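PDB 4EVW: nucleoside-diphosphate-sugar pyrophosphorylase from Vibrio cholerae, which probably transfers a nucleotidyl group from a nucleoside triphosphate to a sugar phosphate, releasing pyrophosphate and forming an activated nucleoside-diphosphate sugar. Local coordinates for residues H176-Y190 / L203-L217. The protein carries 1 engineered substitution. Sequence-based numbering, arbitrary orientation.
Sequences HFNRKEDYLEAYREY and LYIAPLYNELIQKGL. Engineered in segment 203-217: Glu211 (natural residue Leu).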
ATOM      1  N   HIS A 176      -3.277   5.691   4.301  1.00 17.42           N
ATOM      2  CA  HIS A 176      -3.976   6.820   3.717  1.00 17.80           C
ATOM      3  C   HIS A 176      -3.354   8.153   4.115  1.00 17.90           C
ATOM      4  O   HIS A 176      -2.938   8.337   5.262  1.00 18.13           O
ATOM      5  CB  HIS A 176      -5.447   6.792   4.154  1.00 17.22           C
ATOM      6  CG  HIS A 176      -6.274   7.887   3.554  1.00 18.58           C
ATOM      7  ND1 HIS A 176      -6.737   7.846   2.255  1.00 22.25           N
ATOM      8  CD2 HIS A 176      -6.715   9.054   4.075  1.00 22.88           C
ATOM      9  CE1 HIS A 176      -7.432   8.943   2.005  1.00 20.55           C
ATOM     10  NE2 HIS A 176      -7.434   9.693   3.091  1.00 24.20           N
ATOM     11  N   PHE A 177      -3.278   9.064   3.146  1.00 14.31           N
ATOM     12  CA  PHE A 177      -2.765  10.417   3.360  1.00 18.63           C
ATOM     13  C   PHE A 177      -3.793  11.367   2.756  1.00 19.79           C
ATOM     14  O   PHE A 177      -4.169  11.220   1.592  1.00 16.26           O
ATOM     15  CB  PHE A 177      -1.418  10.623   2.660  1.00 18.77           C
ATOM     16  CG  PHE A 177      -0.346   9.680   3.123  1.00 18.37           C
ATOM     17  CD1 PHE A 177      -0.304   8.376   2.653  1.00 16.38           C
ATOM     18  CD2 PHE A 177       0.612  10.095   4.040  1.00 18.95           C
ATOM     19  CE1 PHE A 177       0.680   7.490   3.088  1.00 22.38           C
ATOM     20  CE2 PHE A 177       1.604   9.219   4.484  1.00 20.38           C
ATOM     21  CZ  PHE A 177       1.637   7.912   4.006  1.00 21.41           C
ATOM     22  N   ASN A 178      -4.246  12.341   3.541  1.00 17.41           N
ATOM     23  CA  ASN A 178      -5.247  13.287   3.054  1.00 17.69           C
ATOM     24  C   ASN A 178      -4.735  14.170   1.911  1.00 20.62           C
ATOM     25  O   ASN A 178      -5.514  14.596   1.060  1.00 20.19           O
ATOM     26  CB  ASN A 178      -5.746  14.168   4.205  1.00 22.59           C
ATOM     27  CG  ASN A 178      -6.954  14.995   3.818  1.00 26.64           C
ATOM     28  OD1 ASN A 178      -7.932  14.467   3.285  1.00 27.15           O
ATOM     29  ND2 ASN A 178      -6.897  16.295   4.084  1.00 30.03           N
ATOM     30  N   ARG A 179      -3.431  14.439   1.892  1.00 17.90           N
ATOM     31  CA  ARG A 179      -2.834  15.267   0.841  1.00 18.63           C
ATOM     32  C   ARG A 179      -1.582  14.637   0.245  1.00 20.98           C
ATOM     33  O   ARG A 179      -0.671  14.245   0.972  1.00 20.12           O
ATOM     34  CB  ARG A 179      -2.475  16.655   1.383  1.00 21.11           C
ATOM     35  CG  ARG A 179      -3.679  17.487   1.803  1.00 32.51           C
ATOM     36  CD  ARG A 179      -3.279  18.914   2.167  1.00 44.04           C
ATOM     37  NE  ARG A 179      -4.447  19.785   2.262  1.00 56.25           N
ATOM     38  CZ  ARG A 179      -4.729  20.761   1.404  1.00 60.74           C
ATOM     39  NH1 ARG A 179      -3.923  21.002   0.377  1.00 60.98           N
ATOM     40  NH2 ARG A 179      -5.826  21.490   1.564  1.00 58.02           N
ATOM     41  N   LYS A 180      -1.542  14.550  -1.082  1.00 19.26           N
ATOM     42  CA  LYS A 180      -0.393  13.981  -1.778  1.00 19.19           C
ATOM     43  C   LYS A 180       0.860  14.738  -1.354  1.00 20.10           C
ATOM     44  O   LYS A 180       1.915  14.139  -1.143  1.00 20.88           O
ATOM     45  CB  LYS A 180      -0.564  14.108  -3.298  1.00 21.58           C
ATOM     46  CG  LYS A 180       0.609  13.551  -4.101  1.00 28.05           C
ATOM     47  CD  LYS A 180       0.590  13.995  -5.565  1.00 29.21           C
ATOM     48  CE  LYS A 180       0.965  15.466  -5.715  1.00 32.24           C
ATOM     49  NZ  LYS A 180       1.070  15.859  -7.151  1.00 34.13           N
ATOM     50  N   GLU A 181       0.744  16.057  -1.227  1.00 20.15           N
ATOM     51  CA  GLU A 181       1.900  16.862  -0.845  1.00 22.91           C
ATOM     52  C   GLU A 181       2.495  16.503   0.513  1.00 21.51           C
ATOM     53  O   GLU A 181       3.709  16.620   0.703  1.00 21.16           O
ATOM     54  CB  GLU A 181       1.569  18.360  -0.907  1.00 28.93           C
ATOM     55  CG  GLU A 181       1.610  18.922  -2.331  1.00 50.56           C
ATOM     56  CD  GLU A 181       2.862  18.497  -3.095  1.00 62.64           C
ATOM     57  OE1 GLU A 181       3.984  18.784  -2.622  1.00 63.08           O
ATOM     58  OE2 GLU A 181       2.723  17.873  -4.169  1.00 65.37           O
ATOM     59  N   ASP A 182       1.660  16.064   1.454  1.00 22.38           N
ATOM     60  CA  ASP A 182       2.161  15.670   2.771  1.00 20.41           C
ATOM     61  C   ASP A 182       2.963  14.379   2.640  1.00 21.71           C
ATOM     62  O   ASP A 182       3.984  14.199   3.307  1.00 19.62           O
ATOM     63  CB  ASP A 182       1.016  15.463   3.767  1.00 21.51           C
ATOM     64  CG  ASP A 182       0.326  16.761   4.143  1.00 28.65           C
ATOM     65  OD1 ASP A 182       0.973  17.826   4.075  1.00 31.41           O
ATOM     66  OD2 ASP A 182      -0.862  16.712   4.520  1.00 30.95           O
ATOM     67  N   TYR A 183       2.495  13.473   1.788  1.00 19.97           N
ATOM     68  CA  TYR A 183       3.223  12.231   1.562  1.00 21.61           C
ATOM     69  C   TYR A 183       4.600  12.554   0.991  1.00 19.41           C
ATOM     70  O   TYR A 183       5.616  12.054   1.470  1.00 18.44           O
ATOM     71  CB  TYR A 183       2.502  11.329   0.553  1.00 22.52           C
ATOM     72  CG  TYR A 183       3.329  10.111   0.212  1.00 20.39           C
ATOM     73  CD1 TYR A 183       3.246   8.953   0.986  1.00 19.92           C
ATOM     74  CD2 TYR A 183       4.261  10.143  -0.832  1.00 18.58           C
ATOM     75  CE1 TYR A 183       4.078   7.859   0.741  1.00 20.11           C
ATOM     76  CE2 TYR A 183       5.097   9.056  -1.082  1.00 19.19           C
ATOM     77  CZ  TYR A 183       5.000   7.919  -0.293  1.00 19.56           C
ATOM     78  OH  TYR A 183       5.841   6.853  -0.507  1.00 23.82           O
ATOM     79  N   LEU A 184       4.631  13.382  -0.051  1.00 16.05           N
ATOM     80  CA  LEU A 184       5.899  13.717  -0.691  1.00 18.04           C
ATOM     81  C   LEU A 184       6.861  14.461   0.231  1.00 20.32           C
ATOM     82  O   LEU A 184       8.074  14.257   0.176  1.00 18.62           O
ATOM     83  CB  LEU A 184       5.651  14.511  -1.979  1.00 18.56           C
ATOM     84  CG  LEU A 184       4.940  13.705  -3.079  1.00 22.62           C
ATOM     85  CD1 LEU A 184       4.639  14.607  -4.264  1.00 23.80           C
ATOM     86  CD2 LEU A 184       5.803  12.525  -3.513  1.00 22.49           C
ATOM     87  N   GLU A 185       6.325  15.317   1.092  1.00 19.34           N
ATOM     88  CA  GLU A 185       7.166  16.049   2.033  1.00 23.13           C
ATOM     89  C   GLU A 185       7.740  15.090   3.081  1.00 20.33           C
ATOM     90  O   GLU A 185       8.910  15.186   3.443  1.00 23.95           O
ATOM     91  CB  GLU A 185       6.357  17.147   2.715  1.00 26.53           C
ATOM     92  CG  GLU A 185       7.167  18.004   3.664  1.00 44.55           C
ATOM     93  CD  GLU A 185       8.273  18.782   2.969  1.00 63.82           C
ATOM     94  OE1 GLU A 185       8.255  18.890   1.723  1.00 72.27           O
ATOM     95  OE2 GLU A 185       9.162  19.294   3.684  1.00 67.90           O
ATOM     96  N   ALA A 186       6.924  14.154   3.564  1.00 19.41           N
ATOM     97  CA  ALA A 186       7.410  13.188   4.546  1.00 21.85           C
ATOM     98  C   ALA A 186       8.502  12.330   3.909  1.00 21.13           C
ATOM     99  O   ALA A 186       9.507  12.001   4.549  1.00 19.46           O
ATOM    100  CB  ALA A 186       6.273  12.309   5.026  1.00 20.39           C
ATOM    101  N   TYR A 187       8.299  11.965   2.648  1.00 17.89           N
ATOM    102  CA  TYR A 187       9.273  11.163   1.919  1.00 20.95           C
ATOM    103  C   TYR A 187      10.592  11.909   1.802  1.00 17.68           C
ATOM    104  O   TYR A 187      11.660  11.350   2.043  1.00 19.47           O
ATOM    105  CB  TYR A 187       8.779  10.850   0.510  1.00 17.06           C
ATOM    106  CG  TYR A 187       9.748   9.973  -0.248  1.00 20.28           C
ATOM    107  CD1 TYR A 187       9.746   8.590  -0.072  1.00 19.73           C
ATOM    108  CD2 TYR A 187      10.678  10.526  -1.127  1.00 21.92           C
ATOM    109  CE1 TYR A 187      10.648   7.774  -0.754  1.00 18.17           C
ATOM    110  CE2 TYR A 187      11.587   9.724  -1.814  1.00 23.40           C
ATOM    111  CZ  TYR A 187      11.561   8.349  -1.628  1.00 22.82           C
ATOM    112  OH  TYR A 187      12.438   7.546  -2.321  1.00 22.43           O
ATOM    113  N   ARG A 188      10.514  13.159   1.440  1.00 21.26           N
ATOM    114  CA  ARG A 188      11.713  13.982   1.267  0.50 20.56           C
ATOM    115  C   ARG A 188      12.457  14.071   2.563  1.00 22.05           C
ATOM    116  O   ARG A 188      13.621  13.906   2.588  1.00 20.63           O
ATOM    117  CB  ARG A 188      11.351  15.388   0.824  0.50 20.44           C
ATOM    118  CG  ARG A 188      10.991  15.460  -0.621  0.50 18.78           C
ATOM    119  CD  ARG A 188      11.011  16.896  -1.066  0.50 22.87           C
ATOM    120  NE  ARG A 188       9.797  17.591  -0.663  0.50 27.68           N
ATOM    121  CZ  ARG A 188       8.672  17.582  -1.369  0.50 25.63           C
ATOM    122  NH1 ARG A 188       8.613  16.916  -2.516  0.50 27.31           N
ATOM    123  NH2 ARG A 188       7.610  18.238  -0.928  0.50 25.88           N
ATOM    124  N   GLU A 189      11.781  14.313   3.651  1.00 20.25           N
ATOM    125  CA  GLU A 189      12.420  14.398   4.953  1.00 24.20           C
ATOM    126  C   GLU A 189      13.044  13.058   5.322  1.00 21.58           C
ATOM    127  O   GLU A 189      14.185  12.996   5.781  1.00 22.14           O
ATOM    128  CB  GLU A 189      11.393  14.804   6.004  1.00 28.32           C
ATOM    129  CG  GLU A 189      10.923  16.240   5.871  1.00 35.20           C
ATOM    130  CD  GLU A 189      11.983  17.240   6.303  1.00 53.64           C
ATOM    131  OE1 GLU A 189      12.974  16.826   6.943  1.00 52.72           O
ATOM    132  OE2 GLU A 189      11.817  18.445   6.015  1.00 64.09           O
ATOM    133  N   TYR A 190      12.297  11.984   5.108  1.00 23.04           N
ATOM    134  CA  TYR A 190      12.779  10.653   5.435  1.00 23.34           C
ATOM    135  C   TYR A 190      14.071  10.274   4.717  1.00 22.35           C
ATOM    136  O   TYR A 190      14.990   9.750   5.344  1.00 20.08           O
ATOM    137  CB  TYR A 190      11.700   9.615   5.137  1.00 19.65           C
ATOM    138  CG  TYR A 190      11.992   8.254   5.715  1.00 20.14           C
ATOM    139  CD1 TYR A 190      12.418   7.207   4.903  1.00 24.58           C
ATOM    140  CD2 TYR A 190      11.842   8.014   7.080  1.00 25.17           C
ATOM    141  CE1 TYR A 190      12.689   5.943   5.438  1.00 28.66           C
ATOM    142  CE2 TYR A 190      12.112   6.758   7.626  1.00 28.62           C
ATOM    143  CZ  TYR A 190      12.533   5.729   6.799  1.00 30.37           C
ATOM    144  OH  TYR A 190      12.801   4.488   7.334  1.00 29.25           O
ATOM    145  N   LEU A 203      13.067   1.384   1.835  1.00 21.72           N
ATOM    146  CA  LEU A 203      12.204   2.523   2.115  1.00 21.85           C
ATOM    147  C   LEU A 203      10.741   2.094   2.173  1.00 22.49           C
ATOM    148  O   LEU A 203      10.089   1.905   1.144  1.00 19.82           O
ATOM    149  CB  LEU A 203      12.410   3.595   1.043  1.00 22.17           C
ATOM    150  CG  LEU A 203      13.844   4.115   0.922  1.00 23.56           C
ATOM    151  CD1 LEU A 203      13.931   5.140  -0.206  1.00 24.69           C
ATOM    152  CD2 LEU A 203      14.264   4.744   2.242  1.00 17.14           C
ATOM    153  N   TYR A 204      10.244   1.939   3.394  1.00 23.26           N
ATOM    154  CA  TYR A 204       8.868   1.515   3.639  1.00 23.99           C
ATOM    155  C   TYR A 204       7.949   2.701   3.906  1.00 21.88           C
ATOM    156  O   TYR A 204       8.409   3.777   4.285  1.00 22.22           O
ATOM    157  CB  TYR A 204       8.844   0.561   4.829  1.00 22.10           C
ATOM    158  CG  TYR A 204       9.701  -0.664   4.624  1.00 32.16           C
ATOM    159  CD1 TYR A 204       9.470  -1.525   3.548  1.00 41.62           C
ATOM    160  CD2 TYR A 204      10.741  -0.969   5.500  1.00 33.96           C
ATOM    161  CE1 TYR A 204      10.255  -2.658   3.352  1.00 42.07           C
ATOM    162  CE2 TYR A 204      11.532  -2.101   5.312  1.00 34.24           C
ATOM    163  CZ  TYR A 204      11.281  -2.941   4.236  1.00 43.41           C
ATOM    164  OH  TYR A 204      12.052  -4.065   4.048  1.00 48.39           O
ATOM    165  N   ILE A 205       6.647   2.491   3.730  1.00 17.83           N
ATOM    166  CA  ILE A 205       5.670   3.558   3.926  1.00 19.89           C
ATOM    167  C   ILE A 205       5.370   3.923   5.383  1.00 20.18           C
ATOM    168  O   ILE A 205       5.329   5.101   5.731  1.00 21.00           O
ATOM    169  CB  ILE A 205       4.313   3.204   3.263  1.00 20.81           C
ATOM    170  CG1 ILE A 205       4.507   2.886   1.775  1.00 31.28           C
ATOM    171  CG2 ILE A 205       3.324   4.373   3.459  1.00 17.59           C
ATOM    172  CD1 ILE A 205       4.490   4.084   0.865  1.00 31.21           C
ATOM    173  N   ALA A 206       5.146   2.921   6.231  1.00 19.62           N
ATOM    174  CA  ALA A 206       4.795   3.179   7.627  1.00 21.42           C
ATOM    175  C   ALA A 206       5.679   4.200   8.350  1.00 20.96           C
ATOM    176  O   ALA A 206       5.172   5.088   9.033  1.00 20.98           O
ATOM    177  CB  ALA A 206       4.743   1.857   8.411  1.00 20.09           C
ATOM    178  N   PRO A 207       7.008   4.092   8.212  1.00 21.95           N
ATOM    179  CA  PRO A 207       7.904   5.047   8.881  1.00 21.87           C
ATOM    180  C   PRO A 207       7.651   6.510   8.498  1.00 19.76           C
ATOM    181  O   PRO A 207       7.945   7.422   9.271  1.00 19.98           O
ATOM    182  CB  PRO A 207       9.293   4.589   8.438  1.00 26.52           C
ATOM    183  CG  PRO A 207       9.127   3.120   8.284  1.00 26.70           C
ATOM    184  CD  PRO A 207       7.778   2.991   7.603  1.00 22.45           C
ATOM    185  N   LEU A 208       7.108   6.733   7.302  1.00 18.02           N
ATOM    186  CA  LEU A 208       6.852   8.092   6.843  1.00 22.46           C
ATOM    187  C   LEU A 208       5.918   8.856   7.762  1.00 23.12           C
ATOM    188  O   LEU A 208       6.021  10.074   7.878  1.00 20.05           O
ATOM    189  CB  LEU A 208       6.282   8.093   5.412  1.00 19.45           C
ATOM    190  CG  LEU A 208       7.206   7.512   4.342  1.00 27.23           C
ATOM    191  CD1 LEU A 208       6.637   7.778   2.944  1.00 26.77           C
ATOM    192  CD2 LEU A 208       8.581   8.137   4.481  1.00 24.56           C
ATOM    193  N   TYR A 209       5.009   8.154   8.426  1.00 20.49           N
ATOM    194  CA  TYR A 209       4.080   8.836   9.314  1.00 18.73           C
ATOM    195  C   TYR A 209       4.780   9.533  10.483  1.00 20.91           C
ATOM    196  O   TYR A 209       4.275  10.519  11.010  1.00 22.05           O
ATOM    197  CB  TYR A 209       3.023   7.854   9.818  1.00 17.56           C
ATOM    198  CG  TYR A 209       1.979   7.532   8.773  1.00 18.46           C
ATOM    199  CD1 TYR A 209       0.915   8.405   8.526  1.00 19.04           C
ATOM    200  CD2 TYR A 209       2.053   6.354   8.032  1.00 18.34           C
ATOM    201  CE1 TYR A 209      -0.051   8.106   7.573  1.00 16.18           C
ATOM    202  CE2 TYR A 209       1.092   6.045   7.073  1.00 19.85           C
ATOM    203  CZ  TYR A 209       0.045   6.920   6.853  1.00 20.12           C
ATOM    204  OH  TYR A 209      -0.920   6.587   5.931  1.00 18.96           O
ATOM    205  N   ASN A 210       5.950   9.041  10.879  1.00 21.47           N
ATOM    206  CA  ASN A 210       6.664   9.683  11.982  1.00 22.19           C
ATOM    207  C   ASN A 210       7.058  11.106  11.616  1.00 26.03           C
ATOM    208  O   ASN A 210       7.075  11.986  12.475  1.00 26.59           O
ATOM    209  CB  ASN A 210       7.897   8.868  12.383  1.00 24.66           C
ATOM    210  CG  ASN A 210       7.523   7.559  13.038  1.00 26.58           C
ATOM    211  OD1 ASN A 210       6.658   7.523  13.909  1.00 25.04           O
ATOM    212  ND2 ASN A 210       8.170   6.477  12.626  1.00 23.63           N
ATOM    213  N   GLU A 211       7.357  11.337  10.339  1.00 26.39           N
ATOM    214  CA  GLU A 211       7.723  12.679   9.890  1.00 26.83           C
ATOM    215  C   GLU A 211       6.492  13.584   9.995  1.00 25.47           C
ATOM    216  O   GLU A 211       6.586  14.745  10.400  1.00 27.59           O
ATOM    217  CB  GLU A 211       8.219  12.643   8.435  1.00 23.64           C
ATOM    218  CG  GLU A 211       9.438  11.747   8.174  1.00 25.12           C
ATOM    219  CD  GLU A 211      10.726  12.287   8.786  1.00 39.28           C
ATOM    220  OE1 GLU A 211      10.739  13.461   9.215  1.00 39.31           O
ATOM    221  OE2 GLU A 211      11.729  11.542   8.827  1.00 36.80           O
ATOM    222  N   LEU A 212       5.330  13.048   9.634  1.00 23.31           N
ATOM    223  CA  LEU A 212       4.092  13.819   9.693  1.00 22.33           C
ATOM    224  C   LEU A 212       3.653  14.081  11.135  1.00 22.84           C
ATOM    225  O   LEU A 212       3.201  15.178  11.471  1.00 23.91           O
ATOM    226  CB  LEU A 212       2.978  13.091   8.927  1.00 19.62           C
ATOM    227  CG  LEU A 212       3.238  12.873   7.429  1.00 24.41           C
ATOM    228  CD1 LEU A 212       2.002  12.284   6.772  1.00 25.03           C
ATOM    229  CD2 LEU A 212       3.599  14.197   6.769  1.00 29.31           C
ATOM    230  N   ILE A 213       3.780  13.069  11.985  1.00 22.73           N
ATOM    231  CA  ILE A 213       3.410  13.210  13.389  1.00 24.82           C
ATOM    232  C   ILE A 213       4.308  14.250  14.064  1.00 27.53           C
ATOM    233  O   ILE A 213       3.836  15.072  14.846  1.00 25.33           O
ATOM    234  CB  ILE A 213       3.519  11.847  14.116  1.00 27.62           C
ATOM    235  CG1 ILE A 213       2.438  10.902  13.582  1.00 27.27           C
ATOM    236  CG2 ILE A 213       3.368  12.026  15.630  1.00 26.43           C
ATOM    237  CD1 ILE A 213       2.590   9.467  14.034  1.00 25.68           C
ATOM    238  N   GLN A 214       5.597  14.230  13.750  1.00 25.16           N
ATOM    239  CA  GLN A 214       6.516  15.198  14.340  1.00 30.59           C
ATOM    240  C   GLN A 214       6.151  16.620  13.941  1.00 34.64           C
ATOM    241  O   GLN A 214       6.319  17.553  14.727  1.00 36.79           O
ATOM    242  CB  GLN A 214       7.953  14.895  13.918  1.00 41.79           C
ATOM    243  CG  GLN A 214       8.616  13.819  14.754  1.00 57.02           C
ATOM    244  CD  GLN A 214       9.915  13.346  14.150  1.00 64.72           C
ATOM    245  OE1 GLN A 214      10.652  14.132  13.557  1.00 67.00           O
ATOM    246  NE2 GLN A 214      10.212  12.059  14.306  1.00 63.89           N
ATOM    247  N   LYS A 215       5.650  16.788  12.719  1.00 31.26           N
ATOM    248  CA  LYS A 215       5.261  18.110  12.244  1.00 31.79           C
ATOM    249  C   LYS A 215       3.912  18.546  12.787  1.00 34.61           C
ATOM    250  O   LYS A 215       3.418  19.619  12.457  1.00 40.82           O
ATOM    251  CB  LYS A 215       5.250  18.152  10.714  1.00 39.04           C
ATOM    252  CG  LYS A 215       6.635  18.329  10.115  1.00 55.60           C
ATOM    253  CD  LYS A 215       6.599  18.356   8.597  1.00 65.93           C
ATOM    254  CE  LYS A 215       6.207  17.004   8.024  1.00 67.51           C
ATOM    255  NZ  LYS A 215       7.291  16.429   7.177  1.00 66.82           N
ATOM    256  N   GLY A 216       3.314  17.705  13.621  1.00 34.14           N
ATOM    257  CA  GLY A 216       2.041  18.056  14.219  1.00 32.60           C
ATOM    258  C   GLY A 216       0.791  17.697  13.445  1.00 29.78           C
ATOM    259  O   GLY A 216      -0.296  18.150  13.803  1.00 31.16           O
ATOM    260  N   LEU A 217       0.919  16.899  12.388  1.00 25.33           N
ATOM    261  CA  LEU A 217      -0.264  16.521  11.632  1.00 26.69           C
ATOM    262  C   LEU A 217      -1.066  15.526  12.453  1.00 31.25           C
ATOM    263  O   LEU A 217      -0.524  14.825  13.311  1.00 31.13           O
ATOM    264  CB  LEU A 217       0.105  15.928  10.271  1.00 26.61           C
ATOM    265  CG  LEU A 217       0.842  16.882   9.324  1.00 32.95           C
ATOM    266  CD1 LEU A 217       0.728  16.346   7.897  1.00 32.91           C
ATOM    267  CD2 LEU A 217       0.245  18.278   9.403  1.00 41.29           C
TER
HETATM  268  O   HOH W   1      12.102   2.195   5.753  1.00 31.95           O
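Where Ala186 of helix 180-190 faces the engineered Glu211 of helix 208-214, the two CA atoms lie 5.4 Å apart; the axes cross at 104° and approach to 8.4 Å. Alanine suits this crossing because its lone methyl lets the other backbone in: Ala186 CB lies 3.6 Å from Leu208 O. Leu208 is a knob in the hole formed by Tyr183, Ala186, Tyr187 and Tyr190, and its two methyls part, CD1 meeting Tyr183 CE1 and CD2 lying 3.6 Å from Tyr190 CG. In Tyr190, CG anti to the backbone N (chi1 -168°) turns the ring to 203-217, with Leu203 CD2 at its edge and CE2 3.6 Å from Pro207 CB, while a water links its hydroxyl to Tyr204 N. Helix 208-214 lies against strand 174-177 of the mixed sheet, and Tyr183 and Tyr187 also touch helix 87-100, consistent with the alpha/beta fold of nucleotidyltransferases; the strand brings Phe177 to the same interface. The Phe177 and Tyr209 rings lie nearly parallel, at 11°, but slid apart, with Tyr183 CD1 over the other face of Phe177. Tyrosine adds a hydroxyl to this apolar layer: Tyr209 OH donates to His176 O (2.8 Å) from above the carbonyl plane. Leu212 divides its methyls, CD1 reaching the Phe177 edge and CD2 lying 3.7 Å from Ala186 CB.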